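Local coordinates for protein mevalonate kinase, putative (PDB 2HFS) that probably catalyses the ATP-dependent phosphorylation of (R)-mevalonate to (R)-5-phosphomevalonate, an early step of isoprenoid and sterol biosynthesis, at residues Gly26-Val31 with Lys203-Val208; Ile37-Ser42 with Tyr322-Ser327; Tyr189-Gly194 with Ala304-Leu309. One frame throughout, in Å; residues are numbered along the deposited sequence.

Contact 1. Residues Gly26-Val31 with Lys203-Val208; sequences GEHFVV and KVVNDV
H28 meets the 203-208 part of helix 201-214 with its imidazole, and three valines of that helix receive it. The contact is a worked example of how one polar ring can be seated in an aliphatic surface while one of its nitrogens is bonded to the backbone of a third segment. The van der Waals part comes first. CE1 of H28 leads, lying 3.3 Å from CG1 of V204, a close approach in which the two side chains cross at about a right angle. V205 sends CG2 to 3.9 Å from the same CE1, and one turn beyond V204, CG2 of V208 lies 3.8 Å from ND1 of H28. All three methyls approach the ring at a slant. The imidazole gets there because CG lies beside the backbone N, chi1 -67°, which carries the ring to the helix although the bond leaving the backbone does not itself aim there. A purely aliphatic touch, CG1 of V31 to CG1 of V205 at 4.2 Å, widens the contact.

No hydrogen bond joins the two segments. The polar partner of NE2 lies outside them: it bonds to the backbone O of T286, which helps fix the rotation of the buried ring.

Taken together, this is loop-on-helix packing in a GHMP kinase fold: the connection between strands 17-25 and 36-52 rests on helix 201-214.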
ATOM      1  N   GLY A  26       9.112  -7.107   5.699  1.00 11.64           N
ATOM      2  CA  GLY A  26       8.433  -8.137   6.461  1.00  9.30           C
ATOM      3  C   GLY A  26       7.147  -8.722   5.901  1.00 10.86           C
ATOM      4  O   GLY A  26       6.414  -9.372   6.616  1.00 11.87           O
ATOM      5  N   GLU A  27       6.881  -8.502   4.617  1.00 12.02           N
ATOM      6  CA  GLU A  27       5.851  -9.271   3.920  1.00 11.01           C
ATOM      7  C   GLU A  27       6.072 -10.774   4.136  1.00 12.42           C
ATOM      8  O   GLU A  27       7.218 -11.262   4.145  1.00 10.19           O
ATOM      9  CB  GLU A  27       5.844  -8.997   2.423  1.00 11.04           C
ATOM     10  CG  GLU A  27       7.197  -9.120   1.750  1.00  8.61           C
ATOM     11  CD  GLU A  27       7.960  -7.803   1.803  1.00 10.96           C
ATOM     12  OE1 GLU A  27       7.563  -6.858   1.074  1.00 10.62           O
ATOM     13  OE2 GLU A  27       8.924  -7.692   2.598  1.00 10.80           O
ATOM     14  N   HIS A  28       4.972 -11.501   4.288  1.00 10.41           N
ATOM     15  CA  HIS A  28       5.008 -12.954   4.538  1.00 11.04           C
ATOM     16  C   HIS A  28       5.430 -13.391   5.938  1.00 11.56           C
ATOM     17  O   HIS A  28       4.744 -14.205   6.570  1.00 13.93           O
ATOM     18  CB  HIS A  28       5.796 -13.684   3.436  1.00 11.89           C
ATOM     19  CG  HIS A  28       5.110 -13.639   2.113  1.00 11.21           C
ATOM     20  ND1 HIS A  28       3.995 -14.399   1.837  1.00 14.75           N
ATOM     21  CD2 HIS A  28       5.340 -12.887   1.012  1.00 12.07           C
ATOM     22  CE1 HIS A  28       3.573 -14.129   0.615  1.00 15.60           C
ATOM     23  NE2 HIS A  28       4.361 -13.200   0.098  1.00 13.69           N
ATOM     24  N   PHE A  29       6.535 -12.850   6.444  1.00 11.67           N
ATOM     25  CA  PHE A  29       7.003 -13.216   7.790  1.00 11.73           C
ATOM     26  C   PHE A  29       6.093 -12.677   8.894  1.00 13.20           C
ATOM     27  O   PHE A  29       5.966 -13.278   9.981  1.00 12.45           O
ATOM     28  CB  PHE A  29       8.441 -12.750   7.990  1.00 13.51           C
ATOM     29  CG  PHE A  29       9.424 -13.457   7.093  1.00 11.87           C
ATOM     30  CD1 PHE A  29      10.007 -12.801   6.015  1.00 13.76           C
ATOM     31  CD2 PHE A  29       9.744 -14.800   7.311  1.00  9.40           C
ATOM     32  CE1 PHE A  29      10.908 -13.465   5.174  1.00 10.06           C
ATOM     33  CE2 PHE A  29      10.666 -15.467   6.484  1.00 10.70           C
ATOM     34  CZ  PHE A  29      11.237 -14.793   5.404  1.00  9.61           C
ATOM     35  N   VAL A  30       5.449 -11.555   8.595  1.00 12.25           N
ATOM     36  CA  VAL A  30       4.452 -10.953   9.475  1.00 12.88           C
ATOM     37  C   VAL A  30       3.272 -11.897   9.787  1.00 12.46           C
ATOM     38  O   VAL A  30       2.723 -11.876  10.898  1.00 13.82           O
ATOM     39  CB  VAL A  30       3.946  -9.615   8.872  1.00 11.46           C
ATOM     40  CG1 VAL A  30       3.185  -9.857   7.543  1.00 12.09           C
ATOM     41  CG2 VAL A  30       3.098  -8.850   9.866  1.00 14.60           C
ATOM     42  N   VAL A  31       2.887 -12.706   8.802  1.00 13.59           N
ATOM     43  CA  VAL A  31       1.858 -13.731   8.961  1.00 15.63           C
ATOM     44  C   VAL A  31       2.207 -14.684  10.117  1.00 15.39           C
ATOM     45  O   VAL A  31       1.315 -15.231  10.765  1.00 15.86           O
ATOM     46  CB  VAL A  31       1.649 -14.495   7.631  1.00 12.94           C
ATOM     47  CG1 VAL A  31       0.729 -15.714   7.783  1.00 16.41           C
ATOM     48  CG2 VAL A  31       1.111 -13.540   6.572  1.00 15.64           C
ATOM     49  N   LYS A 203      -3.078 -17.367  -2.146  1.00 19.87           N
ATOM     50  CA  LYS A 203      -2.363 -18.509  -2.736  1.00 19.27           C
ATOM     51  C   LYS A 203      -0.868 -18.581  -2.380  1.00 18.19           C
ATOM     52  O   LYS A 203      -0.334 -19.659  -2.106  1.00 17.60           O
ATOM     53  CB  LYS A 203      -2.541 -18.523  -4.251  1.00 20.97           C
ATOM     54  CG  LYS A 203      -1.553 -19.407  -4.978  1.00 24.97           C
ATOM     55  CD  LYS A 203      -1.998 -19.723  -6.398  1.00 29.32           C
ATOM     56  CE  LYS A 203      -1.207 -20.900  -6.962  1.00 30.74           C
ATOM     57  NZ  LYS A 203       0.250 -20.803  -6.650  1.00 33.04           N
ATOM     58  N   VAL A 204      -0.194 -17.435  -2.406  1.00 17.30           N
ATOM     59  CA  VAL A 204       1.234 -17.378  -2.092  1.00 14.88           C
ATOM     60  C   VAL A 204       1.443 -17.607  -0.591  1.00 16.37           C
ATOM     61  O   VAL A 204       2.325 -18.375  -0.176  1.00 13.83           O
ATOM     62  CB  VAL A 204       1.849 -16.019  -2.559  1.00 15.45           C
ATOM     63  CG1 VAL A 204       3.304 -15.933  -2.172  1.00 15.08           C
ATOM     64  CG2 VAL A 204       1.682 -15.840  -4.082  1.00 14.50           C
ATOM     65  N   VAL A 205       0.627 -16.933   0.222  1.00 14.94           N
ATOM     66  CA  VAL A 205       0.697 -17.067   1.682  1.00 15.44           C
ATOM     67  C   VAL A 205       0.489 -18.519   2.094  1.00 16.42           C
ATOM     68  O   VAL A 205       1.145 -19.004   3.000  1.00 16.96           O
ATOM     69  CB  VAL A 205      -0.302 -16.121   2.428  1.00 15.98           C
ATOM     70  CG1 VAL A 205      -0.498 -16.541   3.879  1.00 15.39           C
ATOM     71  CG2 VAL A 205       0.174 -14.656   2.382  1.00 15.12           C
ATOM     72  N   ASN A 206      -0.415 -19.216   1.415  1.00 16.98           N
ATOM     73  CA  ASN A 206      -0.641 -20.636   1.711  1.00 17.53           C
ATOM     74  C   ASN A 206       0.492 -21.555   1.249  1.00 17.82           C
ATOM     75  O   ASN A 206       0.838 -22.526   1.945  1.00 17.54           O
ATOM     76  CB  ASN A 206      -2.006 -21.069   1.200  1.00 19.43           C
ATOM     77  CG  ASN A 206      -3.124 -20.325   1.892  1.00 18.97           C
ATOM     78  OD1 ASN A 206      -3.068 -20.092   3.107  1.00 22.78           O
ATOM     79  ND2 ASN A 206      -4.147 -19.945   1.133  1.00 22.48           N
ATOM     80  N   ASP A 207       1.100 -21.231   0.111  1.00 17.16           N
ATOM     81  CA  ASP A 207       2.357 -21.878  -0.292  1.00 16.58           C
ATOM     82  C   ASP A 207       3.434 -21.735   0.791  1.00 16.47           C
ATOM     83  O   ASP A 207       4.167 -22.681   1.059  1.00 15.67           O
ATOM     84  CB  ASP A 207       2.887 -21.316  -1.617  1.00 19.31           C
ATOM     85  CG  ASP A 207       2.176 -21.892  -2.828  1.00 20.44           C
ATOM     86  OD1 ASP A 207       1.265 -22.725  -2.663  1.00 23.89           O
ATOM     87  OD2 ASP A 207       2.452 -21.547  -3.989  1.00 24.13           O
ATOM     88  N   VAL A 208       3.528 -20.553   1.407  1.00 15.37           N
ATOM     89  CA  VAL A 208       4.495 -20.333   2.488  1.00 15.09           C
ATOM     90  C   VAL A 208       4.137 -21.183   3.715  1.00 14.49           C
ATOM     91  O   VAL A 208       5.024 -21.772   4.347  1.00 15.33           O
ATOM     92  CB  VAL A 208       4.680 -18.816   2.830  1.00 15.08           C
ATOM     93  CG1 VAL A 208       5.718 -18.617   3.941  1.00 15.38           C
ATOM     94  CG2 VAL A 208       5.105 -18.043   1.593  1.00 16.83           C
TER

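Contact 2. Residues Ile37-Ser42 with Tyr322-Ser327; sequences IVAGIS and YTVQPS
I41 lays its CD1 methyl over one face of the Y322 ring, 3.7 Å from the centroid and 23° off the ring normal, a CH-pi contact displaced toward the rim. Its CG1 branch stands between the backbone N and the carbonyl carbon (chi1 59°), a placement that brings CD1 to the ring while CG2 turns to V324. The I41 and V324 side chains cross at about a right angle, with their CG2 methyls 4.1 Å apart. CG2 of V324 is shared, for it also touches CB of A39 at 3.8 Å.

Outward from this apolar centre, the backbones join directly: S42 N donates to T323 O over 2.9 Å, running nearly in line with the carbonyl. Alongside, S42 OG and T323 OG1 form a hydrogen bond of 3.2 Å. A water links the two backbones, donating to G40 O at 2.6 Å and accepting from Q325 N at 3.0 Å.

The strands run at 113° to each other, so they do not pair as in a regular sheet. The chemistry implies a junction between two sheets: apolar side chains fill the inner side, a direct backbone bond and a hydroxyl pair fasten the crossing, and a water carries the polar link where the backbones separate.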
ATOM      1  N   ILE A  37       7.425  -3.358   8.553  1.00 12.10           N
ATOM      2  CA  ILE A  37       7.473  -1.922   8.394  1.00 13.18           C
ATOM      3  C   ILE A  37       6.774  -1.612   7.080  1.00 12.51           C
ATOM      4  O   ILE A  37       7.191  -2.067   6.006  1.00 10.33           O
ATOM      5  CB  ILE A  37       8.935  -1.366   8.452  1.00 11.14           C
ATOM      6  CG1 ILE A  37       9.631  -1.753   9.777  1.00 15.20           C
ATOM      7  CG2 ILE A  37       8.943   0.170   8.248  1.00 15.17           C
ATOM      8  CD1 ILE A  37      11.156  -1.375   9.882  1.00 12.39           C
ATOM      9  N   VAL A  38       5.686  -0.862   7.194  1.00 12.86           N
ATOM     10  CA  VAL A  38       4.899  -0.428   6.056  1.00 11.73           C
ATOM     11  C   VAL A  38       4.993   1.087   5.919  1.00 13.75           C
ATOM     12  O   VAL A  38       5.048   1.830   6.917  1.00 13.03           O
ATOM     13  CB  VAL A  38       3.425  -0.867   6.171  1.00 14.46           C
ATOM     14  CG1 VAL A  38       2.642  -0.431   4.947  1.00 13.78           C
ATOM     15  CG2 VAL A  38       3.325  -2.379   6.346  1.00 12.99           C
ATOM     16  N   ALA A  39       5.029   1.540   4.675  1.00 12.72           N
ATOM     17  CA  ALA A  39       5.226   2.940   4.409  1.00 13.72           C
ATOM     18  C   ALA A  39       4.016   3.476   3.678  1.00 15.07           C
ATOM     19  O   ALA A  39       3.689   3.006   2.576  1.00 16.12           O
ATOM     20  CB  ALA A  39       6.481   3.134   3.611  1.00 15.29           C
ATOM     21  N   GLY A  40       3.332   4.425   4.303  1.00 13.06           N
ATOM     22  CA  GLY A  40       2.266   5.172   3.639  1.00 13.32           C
ATOM     23  C   GLY A  40       2.890   6.342   2.909  1.00 14.43           C
ATOM     24  O   GLY A  40       3.422   7.269   3.540  1.00 16.31           O
ATOM     25  N   ILE A  41       2.802   6.321   1.579  1.00 10.46           N
ATOM     26  CA  ILE A  41       3.542   7.273   0.747  1.00 11.06           C
ATOM     27  C   ILE A  41       2.785   8.602   0.569  1.00 10.21           C
ATOM     28  O   ILE A  41       1.589   8.686   0.892  1.00 12.11           O
ATOM     29  CB  ILE A  41       3.915   6.622  -0.597  1.00  9.38           C
ATOM     30  CG1 ILE A  41       2.684   6.143  -1.375  1.00  9.25           C
ATOM     31  CG2 ILE A  41       4.888   5.409  -0.375  1.00  8.66           C
ATOM     32  CD1 ILE A  41       2.990   5.914  -2.880  1.00 10.14           C
ATOM     33  N   SER A  42       3.462   9.635   0.077  1.00  9.58           N
ATOM     34  CA  SER A  42       2.831  10.967  -0.035  1.00  9.92           C
ATOM     35  C   SER A  42       1.757  10.962  -1.086  1.00  8.73           C
ATOM     36  O   SER A  42       0.779  11.710  -0.996  1.00  8.76           O
ATOM     37  CB  SER A  42       3.853  12.034  -0.463  1.00  9.15           C
ATOM     38  OG  SER A  42       4.860  12.217   0.494  1.00 15.70           O
ATOM     39  N   TYR A 322       8.096   7.661  -5.921  1.00 12.83           N
ATOM     40  CA  TYR A 322       7.227   7.896  -4.787  1.00 12.79           C
ATOM     41  C   TYR A 322       8.095   8.341  -3.613  1.00 14.10           C
ATOM     42  O   TYR A 322       9.308   8.130  -3.621  1.00 14.39           O
ATOM     43  CB  TYR A 322       6.434   6.626  -4.451  1.00 11.52           C
ATOM     44  CG  TYR A 322       5.299   6.286  -5.437  1.00 10.98           C
ATOM     45  CD1 TYR A 322       4.877   4.968  -5.624  1.00 10.04           C
ATOM     46  CD2 TYR A 322       4.653   7.290  -6.160  1.00 11.69           C
ATOM     47  CE1 TYR A 322       3.819   4.650  -6.521  1.00  7.95           C
ATOM     48  CE2 TYR A 322       3.613   6.994  -7.057  1.00 10.26           C
ATOM     49  CZ  TYR A 322       3.190   5.671  -7.218  1.00  9.34           C
ATOM     50  OH  TYR A 322       2.152   5.366  -8.080  1.00  7.58           O
ATOM     51  N   THR A 323       7.493   8.980  -2.616  1.00 13.33           N
ATOM     52  CA  THR A 323       8.260   9.403  -1.428  1.00 15.59           C
ATOM     53  C   THR A 323       7.526   9.111  -0.127  1.00 15.32           C
ATOM     54  O   THR A 323       6.292   9.055  -0.067  1.00 15.10           O
ATOM     55  CB  THR A 323       8.619  10.912  -1.447  1.00 15.56           C
ATOM     56  OG1 THR A 323       7.420  11.689  -1.390  1.00 20.95           O
ATOM     57  CG2 THR A 323       9.295  11.351  -2.754  1.00 17.11           C
ATOM     58  N   VAL A 324       8.312   8.927   0.925  1.00 15.97           N
ATOM     59  CA  VAL A 324       7.790   8.880   2.265  1.00 16.41           C
ATOM     60  C   VAL A 324       8.226  10.131   3.012  1.00 18.42           C
ATOM     61  O   VAL A 324       9.404  10.505   3.026  1.00 18.36           O
ATOM     62  CB  VAL A 324       8.229   7.629   3.025  1.00 16.33           C
ATOM     63  CG1 VAL A 324       7.577   7.604   4.403  1.00 17.90           C
ATOM     64  CG2 VAL A 324       7.887   6.379   2.228  1.00 14.95           C
ATOM     65  N   GLN A 325       7.244  10.768   3.635  1.00 19.59           N
ATOM     66  CA  GLN A 325       7.460  12.019   4.324  1.00 20.70           C
ATOM     67  C   GLN A 325       7.967  11.763   5.741  1.00 21.50           C
ATOM     68  O   GLN A 325       7.518  10.812   6.389  1.00 21.04           O
ATOM     69  CB  GLN A 325       6.142  12.772   4.366  1.00 20.88           C
ATOM     70  CG  GLN A 325       6.304  14.253   4.553  1.00 20.45           C
ATOM     71  CD  GLN A 325       4.977  14.930   4.774  1.00 21.92           C
ATOM     72  OE1 GLN A 325       4.928  16.047   5.299  1.00 16.24           O
ATOM     73  NE2 GLN A 325       3.885  14.249   4.385  1.00 19.25           N
ATOM     74  N   PRO A 326       8.898  12.593   6.216  1.00 23.23           N
ATOM     75  CA  PRO A 326       9.353  12.520   7.605  1.00 24.38           C
ATOM     76  C   PRO A 326       8.232  12.883   8.558  1.00 26.24           C
ATOM     77  O   PRO A 326       7.435  13.771   8.263  1.00 26.03           O
ATOM     78  CB  PRO A 326      10.443  13.591   7.684  1.00 24.20           C
ATOM     79  CG  PRO A 326      10.831  13.855   6.265  1.00 24.53           C
ATOM     80  CD  PRO A 326       9.594  13.658   5.470  1.00 22.79           C
ATOM     81  N   SER A 327       8.186  12.191   9.689  1.00 27.55           N
ATOM     82  CA  SER A 327       7.168  12.411  10.707  1.00 29.43           C
ATOM     83  C   SER A 327       7.395  13.708  11.489  1.00 30.04           C
ATOM     84  O   SER A 327       6.444  14.329  11.954  1.00 30.79           O
ATOM     85  CB  SER A 327       7.159  11.231  11.673  1.00 30.20           C
ATOM     86  OG  SER A 327       8.408  11.133  12.346  1.00 30.15           O
TER
HETATM   87  O   HOH W   1       4.447   9.658   3.663  1.00 31.70           O

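Contact 3. Residues Tyr189-Gly194 with Ala304-Leu309; sequences YLVVVG and AIVKGL
V191 spreads both of its methyls over the helix: CG2 lies 4.1 Å from CG2 of V306 and also touches CG2 of I305, while CG1 packs on CD1 of L309. The valine and L309 slide past each other in opposite directions, so each flanks the other. With CG1 anti to the backbone N (chi1 -180°), V191 divides its methyls between the leucine on one branch and the isoleucine on the other, and V306 reaches both.

Two residues along the strand, on the same face, V193 meets L309 tip to tip, CG2 to CD1 at 3.7 Å. That CD1 methyl therefore serves both valines and links the two successive inward positions of the strand. No hydrogen bond crosses the contact; dispersion and the burial of apolar surface hold it.

The segments run nearly in the same direction, 19° apart, with their axes 9.7 Å from each other at closest approach. Helix 264-275 lies beside this helix on the same layer, its C273 touching both I305 and L309. Alternate strand residues facing residues one helical turn apart, as I305 and L309 are, make up the two-layer packing of a ferredoxin-like alpha+beta fold, here in the C-terminal half of a GHMP kinase.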
ATOM      1  N   TYR A 189      13.387   8.664  -0.547  1.00 13.56           N
ATOM      2  CA  TYR A 189      13.244   8.779  -1.976  1.00 14.14           C
ATOM      3  C   TYR A 189      13.119   7.363  -2.572  1.00 12.65           C
ATOM      4  O   TYR A 189      14.104   6.615  -2.619  1.00 13.34           O
ATOM      5  CB  TYR A 189      14.443   9.539  -2.559  1.00 15.93           C
ATOM      6  CG  TYR A 189      14.538  11.001  -2.145  1.00 19.79           C
ATOM      7  CD1 TYR A 189      15.419  11.408  -1.142  1.00 19.36           C
ATOM      8  CD2 TYR A 189      13.762  11.978  -2.769  1.00 21.56           C
ATOM      9  CE1 TYR A 189      15.512  12.749  -0.757  1.00 22.02           C
ATOM     10  CE2 TYR A 189      13.851  13.323  -2.394  1.00 23.59           C
ATOM     11  CZ  TYR A 189      14.726  13.694  -1.386  1.00 22.34           C
ATOM     12  OH  TYR A 189      14.813  15.021  -1.009  1.00 26.60           O
ATOM     13  N   LEU A 190      11.900   6.992  -2.988  1.00 12.16           N
ATOM     14  CA  LEU A 190      11.598   5.646  -3.466  1.00 11.28           C
ATOM     15  C   LEU A 190      11.414   5.557  -4.973  1.00 11.56           C
ATOM     16  O   LEU A 190      10.823   6.457  -5.599  1.00 10.52           O
ATOM     17  CB  LEU A 190      10.331   5.104  -2.767  1.00 11.06           C
ATOM     18  CG  LEU A 190      10.330   5.013  -1.236  1.00 11.60           C
ATOM     19  CD1 LEU A 190       9.015   4.435  -0.701  1.00 11.36           C
ATOM     20  CD2 LEU A 190      11.496   4.171  -0.762  1.00  8.00           C
ATOM     21  N   VAL A 191      11.895   4.459  -5.562  1.00 10.36           N
ATOM     22  CA  VAL A 191      11.489   4.108  -6.927  1.00 11.31           C
ATOM     23  C   VAL A 191      10.682   2.819  -6.759  1.00 10.87           C
ATOM     24  O   VAL A 191      11.178   1.848  -6.205  1.00 10.66           O
ATOM     25  CB  VAL A 191      12.679   3.856  -7.894  1.00 11.76           C
ATOM     26  CG1 VAL A 191      12.157   3.514  -9.267  1.00 14.02           C
ATOM     27  CG2 VAL A 191      13.579   5.081  -7.997  1.00 14.20           C
ATOM     28  N   VAL A 192       9.421   2.837  -7.171  1.00 11.16           N
ATOM     29  CA  VAL A 192       8.612   1.635  -7.089  1.00  9.46           C
ATOM     30  C   VAL A 192       8.345   1.166  -8.508  1.00 10.01           C
ATOM     31  O   VAL A 192       8.069   1.982  -9.392  1.00 10.50           O
ATOM     32  CB  VAL A 192       7.297   1.853  -6.319  1.00 10.34           C
ATOM     33  CG1 VAL A 192       6.492   0.533  -6.233  1.00 10.18           C
ATOM     34  CG2 VAL A 192       7.570   2.434  -4.922  1.00  8.41           C
ATOM     35  N   VAL A 193       8.439  -0.142  -8.729  1.00  9.11           N
ATOM     36  CA  VAL A 193       8.391  -0.687 -10.104  1.00  9.84           C
ATOM     37  C   VAL A 193       7.307  -1.755 -10.216  1.00 10.28           C
ATOM     38  O   VAL A 193       7.267  -2.685  -9.408  1.00 11.09           O
ATOM     39  CB  VAL A 193       9.768  -1.289 -10.494  1.00  7.09           C
ATOM     40  CG1 VAL A 193       9.735  -1.892 -11.879  1.00  9.77           C
ATOM     41  CG2 VAL A 193      10.879  -0.256 -10.393  1.00 13.66           C
ATOM     42  N   GLY A 194       6.436  -1.638 -11.214  1.00 10.33           N
ATOM     43  CA  GLY A 194       5.423  -2.645 -11.429  1.00 10.44           C
ATOM     44  C   GLY A 194       5.839  -3.657 -12.487  1.00 11.06           C
ATOM     45  O   GLY A 194       6.343  -3.261 -13.558  1.00 10.52           O
ATOM     46  N   ALA A 304      18.954   8.630 -11.782  1.00 20.52           N
ATOM     47  CA  ALA A 304      19.871   7.645 -12.347  1.00 20.51           C
ATOM     48  C   ALA A 304      19.238   6.251 -12.343  1.00 18.84           C
ATOM     49  O   ALA A 304      19.356   5.503 -13.321  1.00 20.09           O
ATOM     50  CB  ALA A 304      21.207   7.642 -11.591  1.00 20.95           C
ATOM     51  N   ILE A 305      18.567   5.901 -11.249  1.00 17.57           N
ATOM     52  CA  ILE A 305      17.905   4.597 -11.177  1.00 15.16           C
ATOM     53  C   ILE A 305      16.762   4.491 -12.200  1.00 15.38           C
ATOM     54  O   ILE A 305      16.656   3.485 -12.892  1.00 16.24           O
ATOM     55  CB  ILE A 305      17.426   4.281  -9.746  1.00 16.25           C
ATOM     56  CG1 ILE A 305      18.614   4.304  -8.777  1.00 12.95           C
ATOM     57  CG2 ILE A 305      16.681   2.932  -9.729  1.00 11.59           C
ATOM     58  CD1 ILE A 305      18.253   4.601  -7.362  1.00 16.71           C
ATOM     59  N   VAL A 306      15.907   5.515 -12.290  1.00 15.96           N
ATOM     60  CA  VAL A 306      14.836   5.498 -13.290  1.00 15.00           C
ATOM     61  C   VAL A 306      15.382   5.423 -14.718  1.00 16.50           C
ATOM     62  O   VAL A 306      14.878   4.640 -15.525  1.00 15.83           O
ATOM     63  CB  VAL A 306      13.880   6.687 -13.140  1.00 16.94           C
ATOM     64  CG1 VAL A 306      12.753   6.585 -14.153  1.00 14.95           C
ATOM     65  CG2 VAL A 306      13.317   6.710 -11.725  1.00 12.26           C
ATOM     66  N   LYS A 307      16.407   6.225 -15.019  1.00 15.93           N
ATOM     67  CA  LYS A 307      17.107   6.145 -16.310  1.00 17.99           C
ATOM     68  C   LYS A 307      17.639   4.741 -16.594  1.00 16.59           C
ATOM     69  O   LYS A 307      17.492   4.233 -17.699  1.00 17.13           O
ATOM     70  CB  LYS A 307      18.279   7.129 -16.356  1.00 18.68           C
ATOM     71  CG  LYS A 307      17.929   8.493 -16.946  1.00 22.60           C
ATOM     72  CD  LYS A 307      19.118   9.121 -17.706  1.00 24.49           C
ATOM     73  CE  LYS A 307      20.149   9.770 -16.780  1.00 28.39           C
ATOM     74  NZ  LYS A 307      21.031  10.738 -17.510  1.00 31.07           N
ATOM     75  N   GLY A 308      18.256   4.122 -15.585  1.00 16.59           N
ATOM     76  CA  GLY A 308      18.899   2.809 -15.746  1.00 16.87           C
ATOM     77  C   GLY A 308      17.898   1.680 -15.942  1.00 16.09           C
ATOM     78  O   GLY A 308      18.118   0.761 -16.738  1.00 15.78           O
ATOM     79  N   LEU A 309      16.792   1.744 -15.213  1.00 15.52           N
ATOM     80  CA  LEU A 309      15.706   0.785 -15.421  1.00 15.79           C
ATOM     81  C   LEU A 309      15.144   0.865 -16.844  1.00 16.24           C
ATOM     82  O   LEU A 309      14.871  -0.159 -17.487  1.00 17.64           O
ATOM     83  CB  LEU A 309      14.602   1.008 -14.384  1.00 14.65           C
ATOM     84  CG  LEU A 309      14.934   0.593 -12.935  1.00 13.15           C
ATOM     85  CD1 LEU A 309      13.899   1.197 -12.008  1.00 12.33           C
ATOM     86  CD2 LEU A 309      15.007  -0.950 -12.749  1.00 12.46           C
TER

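How the contacts relate
From the N terminus, the loop at 26-31 comes first and reaches forward to helix 201-214, closing contact 1. Strand 36-52 follows, and its 37-42 portion waits until the last strand, 318-324, to close contact 2, the longest loop of the three. Between them, strand 188-194 is joined to helix 299-312 by contact 3, within the span of contact 2. Contact 1 crosses both others, since its segments alternate with theirs. Contacts 2 and 3 meet through neighbouring strands of the four-stranded antiparallel sheet, where Y322 O and L190 N are probably hydrogen-bonded. Contact 1 touches neither (centres about 23 and 26 Å away, respectively) and ties the connection between strands 17-25 and 36-52 to helix 201-214.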